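Local structure of putative fumarylacetoacetate hydrolase family protein (Yersinia pestis, 3S52) at residues I74-L79 with I209-K214; Y99-D104 with A148-T153; E43-I48 with Q119-A124. The protein is of unknown function but belongs, as a putative member, to the fumarylacetoacetate hydrolase family and is built on a mixed beta-sheet. One frame throughout, in Å; residues are numbered along the deposited sequence.

Contact 1 of 3, residues I74-L79 with I209-K214; sequences IELAVL and IMLNGK. With SO4 (sulfate ion), chain F.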
ATOM      1  N   ILE A  74      15.601  10.356   3.692  1.00  8.30           N
ATOM      2  CA  ILE A  74      15.715   9.968   5.099  1.00  9.06           C
ATOM      3  C   ILE A  74      14.499  10.506   5.864  1.00 14.29           C
ATOM      4  O   ILE A  74      13.991  11.588   5.547  1.00 12.78           O
ATOM      5  CB  ILE A  74      17.050  10.455   5.741  1.00 13.77           C
ATOM      6  CG1 ILE A  74      17.253   9.811   7.112  1.00 14.25           C
ATOM      7  CG2 ILE A  74      17.069  11.960   5.882  1.00 12.33           C
ATOM      8  CD1 ILE A  74      18.550  10.231   7.803  1.00 16.87           C
ATOM      9  N   GLU A  75      14.009   9.730   6.830  1.00  8.68           N
ATOM     10  CA  GLU A  75      12.775  10.071   7.537  1.00 10.24           C
ATOM     11  C   GLU A  75      12.747   9.460   8.918  1.00 13.20           C
ATOM     12  O   GLU A  75      13.293   8.376   9.137  1.00 14.63           O
ATOM     13  CB  GLU A  75      11.531   9.588   6.743  1.00 19.36           C
ATOM     14  CG  GLU A  75      11.564   9.964   5.250  1.00 22.11           C
ATOM     15  CD  GLU A  75      10.207   9.917   4.559  1.00 28.59           C
ATOM     16  OE1 GLU A  75       9.188   9.713   5.248  1.00 29.76           O
ATOM     17  OE2 GLU A  75      10.160  10.098   3.312  1.00 30.63           O
ATOM     18  N   LEU A  76      12.094  10.159   9.839  1.00 10.06           N
ATOM     19  CA  LEU A  76      11.806   9.610  11.158  1.00 14.14           C
ATOM     20  C   LEU A  76      10.697   8.569  11.010  1.00 17.42           C
ATOM     21  O   LEU A  76       9.659   8.841  10.385  1.00 10.11           O
ATOM     22  CB  LEU A  76      11.360  10.725  12.119  1.00  8.59           C
ATOM     23  CG  LEU A  76      10.966  10.189  13.496  1.00 11.39           C
ATOM     24  CD1 LEU A  76      12.197   9.773  14.267  1.00 10.97           C
ATOM     25  CD2 LEU A  76      10.155  11.225  14.284  1.00 10.10           C
ATOM     26  N   ALA A  77      10.928   7.369  11.541  1.00  6.96           N
ATOM     27  CA  ALA A  77       9.899   6.321  11.512  1.00  6.91           C
ATOM     28  C   ALA A  77       9.328   6.139  12.919  1.00 15.66           C
ATOM     29  O   ALA A  77      10.068   6.151  13.895  1.00 14.89           O
ATOM     30  CB  ALA A  77      10.492   4.992  11.014  1.00  6.85           C
ATOM     31  N   VAL A  78       8.015   5.963  13.009  1.00  8.41           N
ATOM     32  CA  VAL A  78       7.329   5.820  14.282  1.00 14.06           C
ATOM     33  C   VAL A  78       6.666   4.449  14.301  1.00 14.70           C
ATOM     34  O   VAL A  78       5.973   4.079  13.355  1.00 11.59           O
ATOM     35  CB  VAL A  78       6.247   6.901  14.427  1.00 12.99           C
ATOM     36  CG1 VAL A  78       5.536   6.787  15.755  1.00 14.39           C
ATOM     37  CG2 VAL A  78       6.856   8.286  14.233  1.00 13.25           C
ATOM     38  N   LEU A  79       6.906   3.690  15.363  1.00 11.75           N
ATOM     39  CA  LEU A  79       6.318   2.362  15.521  1.00  8.11           C
ATOM     40  C   LEU A  79       5.053   2.456  16.360  1.00 14.82           C
ATOM     41  O   LEU A  79       5.071   2.982  17.480  1.00 12.70           O
ATOM     42  CB  LEU A  79       7.330   1.416  16.189  1.00 12.51           C
ATOM     43  CG  LEU A  79       6.933  -0.045  16.469  1.00 12.30           C
ATOM     44  CD1 LEU A  79       6.577  -0.796  15.204  1.00 13.53           C
ATOM     45  CD2 LEU A  79       8.044  -0.777  17.214  1.00 16.78           C
ATOM     46  N   ILE A 209      24.078   6.869   8.547  1.00 17.99           N
ATOM     47  CA  ILE A 209      22.795   7.463   8.875  1.00 19.30           C
ATOM     48  C   ILE A 209      22.746   7.736  10.357  1.00 18.55           C
ATOM     49  O   ILE A 209      23.117   6.888  11.157  1.00 20.80           O
ATOM     50  CB  ILE A 209      21.622   6.544   8.520  1.00 22.02           C
ATOM     51  CG1 ILE A 209      21.605   6.223   7.027  1.00 24.83           C
ATOM     52  CG2 ILE A 209      20.297   7.179   8.943  1.00 22.95           C
ATOM     53  CD1 ILE A 209      21.645   4.746   6.740  1.00 26.41           C
HETATM   54  N   MSE A 210      22.274   8.914  10.732  1.00 14.14           N
HETATM   55  CA  MSE A 210      22.206   9.236  12.149  1.00 18.03           C
HETATM   56  C   MSE A 210      20.846   9.741  12.580  1.00 19.10           C
HETATM   57  O   MSE A 210      20.199  10.513  11.865  1.00 16.67           O
HETATM   58  CB  MSE A 210      23.285  10.226  12.529  1.00 19.71           C
HETATM   59  CG  MSE A 210      24.601   9.552  12.860  1.00 30.25           C
HETATM   60 SE   MSE A 210      25.968  10.865  13.260  0.63 36.55          SE
HETATM   61  CE  MSE A 210      26.612  11.107  11.444  1.00 18.08           C
ATOM     62  N   LEU A 211      20.414   9.260  13.740  1.00 15.75           N
ATOM     63  CA  LEU A 211      19.147   9.669  14.332  1.00 13.64           C
ATOM     64  C   LEU A 211      19.534  10.154  15.713  1.00 17.37           C
ATOM     65  O   LEU A 211      19.987   9.366  16.554  1.00 17.34           O
ATOM     66  CB  LEU A 211      18.178   8.491  14.424  1.00 10.53           C
ATOM     67  CG  LEU A 211      16.824   8.769  15.083  1.00 12.71           C
ATOM     68  CD1 LEU A 211      16.048   9.824  14.303  1.00  9.92           C
ATOM     69  CD2 LEU A 211      16.004   7.483  15.194  1.00 15.99           C
ATOM     70  N   ASN A 212      19.373  11.452  15.923  1.00 15.52           N
ATOM     71  CA  ASN A 212      19.996  12.118  17.045  1.00 19.86           C
ATOM     72  C   ASN A 212      21.441  11.660  17.134  1.00 22.63           C
ATOM     73  O   ASN A 212      22.145  11.659  16.128  1.00 24.95           O
ATOM     74  CB  ASN A 212      19.216  11.855  18.319  1.00 19.11           C
ATOM     75  CG  ASN A 212      17.865  12.548  18.302  1.00 22.97           C
ATOM     76  OD1 ASN A 212      17.730  13.648  17.751  1.00 19.50           O
ATOM     77  ND2 ASN A 212      16.861  11.909  18.888  1.00 18.82           N
ATOM     78  N   GLY A 213      21.875  11.244  18.317  1.00 15.26           N
ATOM     79  CA  GLY A 213      23.259  10.847  18.489  1.00 35.67           C
ATOM     80  C   GLY A 213      23.572   9.394  18.145  1.00 38.74           C
ATOM     81  O   GLY A 213      24.592   8.858  18.592  1.00 43.98           O
ATOM     82  N   LYS A 214      22.718   8.747  17.356  1.00 21.06           N
ATOM     83  CA  LYS A 214      22.884   7.313  17.153  1.00 22.55           C
ATOM     84  C   LYS A 214      23.071   6.978  15.686  1.00 19.72           C
ATOM     85  O   LYS A 214      22.372   7.517  14.832  1.00 19.76           O
ATOM     86  CB  LYS A 214      21.710   6.553  17.759  1.00 20.76           C
ATOM     87  CG  LYS A 214      21.536   6.854  19.237  1.00 24.56           C
ATOM     88  CD  LYS A 214      20.329   6.155  19.809  1.00 28.07           C
ATOM     89  CE  LYS A 214      20.548   4.655  19.862  1.00 32.89           C
ATOM     90  NZ  LYS A 214      21.759   4.303  20.633  1.00 40.25           N
TER
HETATM   91  S   SO4 F 220      25.032   3.958  18.721  1.00 54.36           S
HETATM   92  O1  SO4 F 220      26.250   4.735  18.491  1.00 57.52           O
HETATM   93  O2  SO4 F 220      25.343   2.739  19.465  1.00 56.07           O
HETATM   94  O3  SO4 F 220      24.107   4.780  19.497  1.00 52.63           O
HETATM   95  O4  SO4 F 220      24.453   3.583  17.436  1.00 50.55           O
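Two beta-sheets face each other here: strand 70-80 of the large mixed sheet packs through its side chains on strand 206-211 of the four-stranded antiparallel sheet, part of the hydrophobic core of this fumarylacetoacetate hydrolase-like fold. The strand segments run 9.2 Å apart at closest approach, their directions 43° apart, and no hydrogen bond crosses between them. Ile74 and Ile209 slide past each other in opposite directions, with CD1 of Ile74 lying 3.7 Å from CG2 of Ile209. The Ile74 chain is fully extended, CG1 opposite the backbone N (chi1 -169°), which carries its terminal methyl across the gap. Leu76 and Leu211 instead cross at about a right angle, touching through their CD1 methyls. Branched aliphatic side chains suit all four buried places, where methyl meets methyl and they bring no polar group of their own; Leu150 adds to the same layer, against Ile74 and Leu211. After Leu211 the chain reverses in a type II' beta turn, whose ends are tied by two backbone bonds between Leu211 and Lys214. Lys214, bent in its outer half, folds round O3 of a sulfate ion probably left from crystallisation, and its NZ donates a hydrogen bond of 2.7 Å to sulfate O3.

Contact 2 of 3, residues Y99-D104 with A148-T153; sequences YGVALD and ADLSLT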
ATOM      1  N   TYR A  99      10.825   4.896  18.210  1.00 12.27           N
ATOM      2  CA  TYR A  99      11.173   5.654  17.028  1.00 10.40           C
ATOM      3  C   TYR A  99      12.399   5.088  16.321  1.00 13.64           C
ATOM      4  O   TYR A  99      13.277   4.506  16.946  1.00 12.82           O
ATOM      5  CB  TYR A  99      11.420   7.107  17.409  1.00  9.43           C
ATOM      6  CG  TYR A  99      10.225   7.787  18.031  1.00 11.47           C
ATOM      7  CD1 TYR A  99       9.200   8.275  17.242  1.00 10.43           C
ATOM      8  CD2 TYR A  99      10.134   7.954  19.411  1.00 16.52           C
ATOM      9  CE1 TYR A  99       8.101   8.911  17.803  1.00 13.00           C
ATOM     10  CE2 TYR A  99       9.040   8.583  19.984  1.00 18.11           C
ATOM     11  CZ  TYR A  99       8.029   9.066  19.169  1.00 15.89           C
ATOM     12  OH  TYR A  99       6.934   9.693  19.709  1.00 17.20           O
ATOM     13  N   GLY A 100      12.470   5.306  15.015  1.00 12.58           N
ATOM     14  CA  GLY A 100      13.530   4.745  14.208  1.00  8.10           C
ATOM     15  C   GLY A 100      13.799   5.676  13.043  1.00 11.51           C
ATOM     16  O   GLY A 100      13.233   6.765  12.964  1.00 14.10           O
ATOM     17  N   VAL A 101      14.707   5.268  12.169  1.00 10.03           N
ATOM     18  CA  VAL A 101      15.010   6.065  11.001  1.00 12.46           C
ATOM     19  C   VAL A 101      14.950   5.171   9.775  1.00 15.58           C
ATOM     20  O   VAL A 101      15.450   4.040   9.792  1.00 15.48           O
ATOM     21  CB  VAL A 101      16.371   6.775  11.126  1.00 10.93           C
ATOM     22  CG1 VAL A 101      17.502   5.756  11.312  1.00 10.39           C
ATOM     23  CG2 VAL A 101      16.623   7.670   9.909  1.00  9.91           C
ATOM     24  N   ALA A 102      14.303   5.665   8.721  1.00 11.64           N
ATOM     25  CA  ALA A 102      14.188   4.906   7.483  1.00 12.87           C
ATOM     26  C   ALA A 102      14.642   5.719   6.277  1.00 11.83           C
ATOM     27  O   ALA A 102      14.819   6.938   6.357  1.00 14.78           O
ATOM     28  CB  ALA A 102      12.744   4.436   7.279  1.00 15.02           C
ATOM     29  N   LEU A 103      14.827   5.017   5.166  1.00 14.24           N
ATOM     30  CA  LEU A 103      14.959   5.622   3.843  1.00 13.35           C
ATOM     31  C   LEU A 103      13.708   5.298   3.042  1.00 16.55           C
ATOM     32  O   LEU A 103      13.399   4.132   2.803  1.00 19.28           O
ATOM     33  CB  LEU A 103      16.161   5.035   3.102  1.00 19.08           C
ATOM     34  CG  LEU A 103      17.515   5.256   3.770  1.00 24.82           C
ATOM     35  CD1 LEU A 103      18.622   4.630   2.944  1.00 21.27           C
ATOM     36  CD2 LEU A 103      17.761   6.744   3.968  1.00 28.35           C
ATOM     37  N   ASP A 104      12.980   6.320   2.613  1.00 18.68           N
ATOM     38  CA  ASP A 104      11.873   6.060   1.731  1.00 18.07           C
ATOM     39  C   ASP A 104      12.524   6.183   0.368  1.00 25.31           C
ATOM     40  O   ASP A 104      12.614   7.280  -0.201  1.00 28.57           O
ATOM     41  CB  ASP A 104      10.809   7.150   1.978  1.00 19.68           C
ATOM     42  CG  ASP A 104       9.784   7.287   0.846  1.00 23.81           C
ATOM     43  OD1 ASP A 104       9.677   6.386  -0.019  1.00 19.11           O
ATOM     44  OD2 ASP A 104       9.062   8.316   0.849  1.00 19.89           O
ATOM     45  N   ALA A 148      13.801  15.808  16.954  1.00 17.15           N
ATOM     46  CA  ALA A 148      14.845  14.865  16.541  1.00 17.52           C
ATOM     47  C   ALA A 148      15.639  15.271  15.290  1.00 15.28           C
ATOM     48  O   ALA A 148      15.079  15.784  14.325  1.00 17.25           O
ATOM     49  CB  ALA A 148      14.254  13.475  16.361  1.00 14.44           C
ATOM     50  N   ASP A 149      16.945  15.014  15.323  1.00 14.71           N
ATOM     51  CA  ASP A 149      17.843  15.287  14.218  1.00 18.19           C
ATOM     52  C   ASP A 149      18.026  14.063  13.318  1.00 17.63           C
ATOM     53  O   ASP A 149      18.141  12.940  13.793  1.00 22.51           O
ATOM     54  CB  ASP A 149      19.195  15.775  14.736  1.00 28.08           C
ATOM     55  CG  ASP A 149      19.105  17.161  15.359  1.00 38.53           C
ATOM     56  OD1 ASP A 149      19.018  18.169  14.600  1.00 28.91           O
ATOM     57  OD2 ASP A 149      19.126  17.238  16.611  1.00 42.66           O
ATOM     58  N   LEU A 150      18.048  14.297  12.014  1.00 13.73           N
ATOM     59  CA  LEU A 150      18.258  13.243  11.035  1.00 15.13           C
ATOM     60  C   LEU A 150      19.381  13.680  10.111  1.00 17.31           C
ATOM     61  O   LEU A 150      19.372  14.804   9.623  1.00 15.73           O
ATOM     62  CB  LEU A 150      17.007  13.082  10.168  1.00 18.98           C
ATOM     63  CG  LEU A 150      15.659  12.779  10.797  1.00 19.87           C
ATOM     64  CD1 LEU A 150      14.543  13.157   9.842  1.00 18.66           C
ATOM     65  CD2 LEU A 150      15.591  11.313  11.152  1.00 23.48           C
ATOM     66  N   SER A 151      20.324  12.790   9.835  1.00 10.60           N
ATOM     67  CA  SER A 151      21.392  13.130   8.916  1.00 14.79           C
ATOM     68  C   SER A 151      21.759  11.924   8.076  1.00 12.13           C
ATOM     69  O   SER A 151      21.723  10.784   8.541  1.00 11.98           O
ATOM     70  CB  SER A 151      22.612  13.666   9.660  1.00 29.91           C
ATOM     71  OG  SER A 151      23.134  12.682  10.524  1.00 42.70           O
ATOM     72  N   LEU A 152      22.083  12.180   6.818  1.00  9.61           N
ATOM     73  CA  LEU A 152      22.468  11.114   5.921  1.00 15.06           C
ATOM     74  C   LEU A 152      23.722  11.591   5.263  1.00 15.95           C
ATOM     75  O   LEU A 152      23.732  12.668   4.686  1.00 13.13           O
ATOM     76  CB  LEU A 152      21.402  10.886   4.851  1.00 19.41           C
ATOM     77  CG  LEU A 152      21.811   9.935   3.724  1.00 17.76           C
ATOM     78  CD1 LEU A 152      22.134   8.551   4.304  1.00 18.49           C
ATOM     79  CD2 LEU A 152      20.720   9.832   2.672  1.00 20.85           C
ATOM     80  N   THR A 153      24.779  10.799   5.396  1.00 15.79           N
ATOM     81  CA  THR A 153      26.067  11.073   4.783  1.00 17.07           C
ATOM     82  C   THR A 153      26.298   9.969   3.762  1.00 14.30           C
ATOM     83  O   THR A 153      26.125   8.793   4.068  1.00 14.00           O
ATOM     84  CB  THR A 153      27.193  11.036   5.840  1.00 23.83           C
ATOM     85  OG1 THR A 153      27.001  12.101   6.780  1.00 22.87           O
ATOM     86  CG2 THR A 153      28.539  11.196   5.208  1.00 25.52           C
TER
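Val101 and Leu150 make the closer half of this contact, their side chains passing in opposite directions until CG2 of Val101 lies 4.0 Å from CD2 of Leu150. In Val101 that methyl stands opposite the backbone N and reaches toward Leu150, while CG1 takes the position between N and the carbonyl carbon (chi1 59°). The CA atoms of the two residues are 7.9 Å apart, a gap that two short aliphatic side chains can bridge. Farther along, the backbones diverge: between Leu103 and Leu152 the CA separation has grown to 9.5 Å, and the nearest methyls, CD2 of each residue, approach only to 4.5 Å. Strand 96-107 belongs to the mixed sheet and strand 149-154 to the antiparallel one, so this is face-to-face packing of two beta-sheets, with only side chains meeting between these two segments. Ile74 completes the tighter end by touching both Val101 and Leu150; at the looser end Ile57 lies against Leu103, and His72 against Leu152. Alternation along strand 149-154 separates the two environments. Leu150 and Leu152 point inward to the buried layer, whereas Ser151 points away and is partly exposed, and Asp149 lies on the solvent side. Polar residues fit that outer face, where the Asp149 carboxylate can meet water and also accepts, through OD1, a hydrogen bond from ND2 of Asn163.

Contact 3 of 3, residues E43-I48 with Q119-A124; sequences EPVLFI and QPWEKA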
ATOM      1  N   GLU A  43      -4.367  19.025   2.875  1.00 14.92           N
ATOM      2  CA  GLU A  43      -4.284  17.913   3.820  1.00 12.15           C
ATOM      3  C   GLU A  43      -3.097  17.020   3.487  1.00 12.32           C
ATOM      4  O   GLU A  43      -2.645  16.975   2.330  1.00 13.61           O
ATOM      5  CB  GLU A  43      -5.569  17.094   3.776  1.00 14.50           C
ATOM      6  CG  GLU A  43      -6.819  17.955   3.826  1.00 17.44           C
ATOM      7  CD  GLU A  43      -8.066  17.139   4.026  1.00 22.63           C
ATOM      8  OE1 GLU A  43      -8.214  16.557   5.126  1.00 16.60           O
ATOM      9  OE2 GLU A  43      -8.876  17.055   3.080  1.00 21.02           O
ATOM     10  N   PRO A  44      -2.580  16.309   4.500  1.00 14.26           N
ATOM     11  CA  PRO A  44      -1.387  15.494   4.308  1.00 13.36           C
ATOM     12  C   PRO A  44      -1.527  14.579   3.109  1.00 16.64           C
ATOM     13  O   PRO A  44      -2.573  13.963   2.901  1.00 16.32           O
ATOM     14  CB  PRO A  44      -1.316  14.675   5.588  1.00 13.85           C
ATOM     15  CG  PRO A  44      -1.944  15.578   6.630  1.00 14.45           C
ATOM     16  CD  PRO A  44      -2.957  16.429   5.924  1.00 13.27           C
ATOM     17  N   VAL A  45      -0.459  14.504   2.329  1.00 17.90           N
ATOM     18  CA  VAL A  45      -0.356  13.571   1.214  1.00 13.63           C
ATOM     19  C   VAL A  45       0.044  12.203   1.755  1.00 13.95           C
ATOM     20  O   VAL A  45       1.090  12.059   2.377  1.00 16.88           O
ATOM     21  CB  VAL A  45       0.700  14.067   0.237  1.00 14.11           C
ATOM     22  CG1 VAL A  45       0.898  13.072  -0.882  1.00  9.13           C
ATOM     23  CG2 VAL A  45       0.280  15.438  -0.303  1.00 15.89           C
ATOM     24  N   LEU A  46      -0.807  11.207   1.543  1.00  9.45           N
ATOM     25  CA  LEU A  46      -0.612   9.894   2.160  1.00 13.62           C
ATOM     26  C   LEU A  46      -0.392   8.814   1.114  1.00 16.38           C
ATOM     27  O   LEU A  46      -1.097   8.763   0.112  1.00 12.25           O
ATOM     28  CB  LEU A  46      -1.836   9.517   3.005  1.00  8.67           C
ATOM     29  CG  LEU A  46      -2.122  10.420   4.208  1.00  9.09           C
ATOM     30  CD1 LEU A  46      -3.128   9.755   5.123  1.00  9.73           C
ATOM     31  CD2 LEU A  46      -0.816  10.654   4.980  1.00  6.38           C
ATOM     32  N   PHE A  47       0.587   7.947   1.345  1.00 16.26           N
ATOM     33  CA  PHE A  47       0.716   6.739   0.541  1.00 15.27           C
ATOM     34  C   PHE A  47       1.227   5.648   1.454  1.00 14.69           C
ATOM     35  O   PHE A  47       1.538   5.915   2.619  1.00 15.33           O
ATOM     36  CB  PHE A  47       1.643   6.962  -0.657  1.00 10.21           C
ATOM     37  CG  PHE A  47       3.052   7.357  -0.276  1.00 13.36           C
ATOM     38  CD1 PHE A  47       3.379   8.683  -0.047  1.00  9.02           C
ATOM     39  CD2 PHE A  47       4.048   6.397  -0.171  1.00 15.39           C
ATOM     40  CE1 PHE A  47       4.674   9.046   0.302  1.00  9.28           C
ATOM     41  CE2 PHE A  47       5.352   6.746   0.182  1.00 15.31           C
ATOM     42  CZ  PHE A  47       5.664   8.064   0.422  1.00 10.34           C
ATOM     43  N   ILE A  48       1.330   4.427   0.942  1.00  8.78           N
ATOM     44  CA  ILE A  48       1.608   3.281   1.810  1.00 10.10           C
ATOM     45  C   ILE A  48       2.635   2.370   1.151  1.00  9.56           C
ATOM     46  O   ILE A  48       2.638   2.248  -0.068  1.00 13.14           O
ATOM     47  CB  ILE A  48       0.315   2.466   2.081  1.00 16.36           C
ATOM     48  CG1 ILE A  48      -0.722   3.327   2.810  1.00 18.11           C
ATOM     49  CG2 ILE A  48       0.618   1.172   2.889  1.00 16.00           C
ATOM     50  CD1 ILE A  48      -2.053   2.611   3.109  1.00 17.63           C
ATOM     51  N   GLN A 119      -1.321   9.186 -11.963  1.00 14.54           N
ATOM     52  CA  GLN A 119      -1.332   7.729 -11.776  1.00 13.81           C
ATOM     53  C   GLN A 119      -0.862   7.383 -10.360  1.00 13.20           C
ATOM     54  O   GLN A 119      -0.258   8.214  -9.700  1.00 15.65           O
ATOM     55  CB  GLN A 119      -0.423   7.058 -12.800  1.00 12.61           C
ATOM     56  CG  GLN A 119      -1.007   6.985 -14.220  1.00 21.09           C
ATOM     57  CD  GLN A 119      -0.144   6.155 -15.168  1.00 29.61           C
ATOM     58  OE1 GLN A 119       0.832   5.532 -14.753  1.00 35.30           O
ATOM     59  NE2 GLN A 119      -0.510   6.139 -16.444  1.00 22.19           N
ATOM     60  N   PRO A 120      -1.203   6.186  -9.865  1.00 17.12           N
ATOM     61  CA  PRO A 120      -0.814   5.810  -8.501  1.00 17.92           C
ATOM     62  C   PRO A 120       0.704   5.688  -8.374  1.00 17.31           C
ATOM     63  O   PRO A 120       1.400   5.478  -9.367  1.00 14.19           O
ATOM     64  CB  PRO A 120      -1.499   4.454  -8.297  1.00 13.59           C
ATOM     65  CG  PRO A 120      -1.760   3.950  -9.665  1.00 14.49           C
ATOM     66  CD  PRO A 120      -2.036   5.152 -10.501  1.00 16.51           C
ATOM     67  N   TRP A 121       1.218   5.849  -7.161  1.00 10.24           N
ATOM     68  CA  TRP A 121       2.660   5.942  -6.981  1.00 10.51           C
ATOM     69  C   TRP A 121       3.344   4.616  -6.649  1.00  9.26           C
ATOM     70  O   TRP A 121       4.574   4.570  -6.561  1.00 11.89           O
ATOM     71  CB  TRP A 121       2.982   6.936  -5.869  1.00 16.82           C
ATOM     72  CG  TRP A 121       2.718   8.378  -6.157  1.00 13.12           C
ATOM     73  CD1 TRP A 121       2.085   8.920  -7.254  1.00 12.11           C
ATOM     74  CD2 TRP A 121       3.088   9.477  -5.319  1.00 15.39           C
ATOM     75  NE1 TRP A 121       2.053  10.294  -7.136  1.00 17.73           N
ATOM     76  CE2 TRP A 121       2.655  10.657  -5.957  1.00 16.10           C
ATOM     77  CE3 TRP A 121       3.727   9.570  -4.072  1.00 10.92           C
ATOM     78  CZ2 TRP A 121       2.852  11.921  -5.398  1.00 22.90           C
ATOM     79  CZ3 TRP A 121       3.929  10.827  -3.517  1.00 11.78           C
ATOM     80  CH2 TRP A 121       3.483  11.984  -4.176  1.00 13.99           C
ATOM     81  N   GLU A 122       2.559   3.554  -6.453  1.00  9.47           N
ATOM     82  CA  GLU A 122       3.085   2.294  -5.903  1.00 12.10           C
ATOM     83  C   GLU A 122       4.337   1.755  -6.595  1.00 14.05           C
ATOM     84  O   GLU A 122       5.257   1.263  -5.938  1.00 15.13           O
ATOM     85  CB  GLU A 122       2.010   1.196  -5.894  1.00 12.92           C
ATOM     86  CG  GLU A 122       1.091   1.233  -4.666  1.00 19.36           C
ATOM     87  CD  GLU A 122      -0.075   2.203  -4.824  1.00 22.63           C
ATOM     88  OE1 GLU A 122      -0.000   3.110  -5.694  1.00 21.42           O
ATOM     89  OE2 GLU A 122      -1.074   2.032  -4.091  1.00 15.21           O
ATOM     90  N   LYS A 123       4.367   1.802  -7.921  1.00 11.70           N
ATOM     91  CA  LYS A 123       5.535   1.276  -8.610  1.00 12.41           C
ATOM     92  C   LYS A 123       6.787   2.061  -8.239  1.00 12.75           C
ATOM     93  O   LYS A 123       7.887   1.501  -8.222  1.00 10.74           O
ATOM     94  CB  LYS A 123       5.346   1.246 -10.141  1.00 17.74           C
ATOM     95  CG  LYS A 123       4.342   0.218 -10.644  1.00 24.93           C
ATOM     96  CD  LYS A 123       4.400   0.054 -12.186  1.00 16.50           C
ATOM     97  CE  LYS A 123       3.416   0.946 -12.896  1.00 23.18           C
ATOM     98  NZ  LYS A 123       3.367   0.635 -14.362  1.00 23.42           N
ATOM     99  N   ALA A 124       6.635   3.366  -8.004  1.00 11.94           N
ATOM    100  CA  ALA A 124       7.771   4.214  -7.618  1.00 14.37           C
ATOM    101  C   ALA A 124       8.119   4.193  -6.128  1.00 12.47           C
ATOM    102  O   ALA A 124       9.258   4.502  -5.745  1.00 16.95           O
ATOM    103  CB  ALA A 124       7.554   5.650  -8.072  1.00  8.85           C
TER
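The backbones of segment 43-48, which enters strand 45-50, and of the loop-to-helix segment 119-124, which leads into helix 122-125, come nearest at Phe47 and Trp121, with CA atoms 7.8 Å apart. No hydrogen bond joins them; the Trp121 indole bridges the gap. Its six-membered ring meets the Phe47 ring obliquely, the planes at 49° and the centroids 5.8 Å apart. CD1 of Phe47 lies 4.1 Å from both CE3 and CZ3 of Trp121. Phe47 reaches this place with its ring lodged between the backbone N and the carbonyl carbon (chi1 60°). At the far end of the indole, CH2 of Trp121 comes 4.3 Å from the CG1 methyl of Val45. The alternation of a strand sets Val45 and Phe47 on one side, so a single broad side chain can span both. Around them the second subunit closes in: Pro120 of that subunit packs on Val45 and Trp121, and its Glu122 accepts a hydrogen bond through OE2 from Ile48 N. The contact is thus part of the dimer interface as well as of the chain's own packing. With only carbon atoms meeting between the segments, its attraction rests on dispersion and the burial of apolar surface.

In the fold
Contacts 1 and 2 are two parts of one sheet-to-sheet interface, their centres 3 Å apart. Probable backbone hydrogen bonds join neighbouring strands, Ala77 N to Gly100 O (2.8 Å) in the mixed sheet and Asn212 N to Asp149 O (2.9 Å) in the antiparallel one. Contact 3 lies about 20 Å from contact 2 and about 22 Å from contact 1, centre to centre, at the interface with the second subunit. Its Phe47 CZ still comes within 3.4 Å of Asp104 OD2. Acidic Glu75 lies near Asp104, whose salt bridges to Lys49 and Lys125 probably offset the negative charge. Lys214 of contact 1 holds a sulfate, and the Trp121 side chain of contact 3 lies about 4 Å from a bound sulfate, both probably from crystallisation.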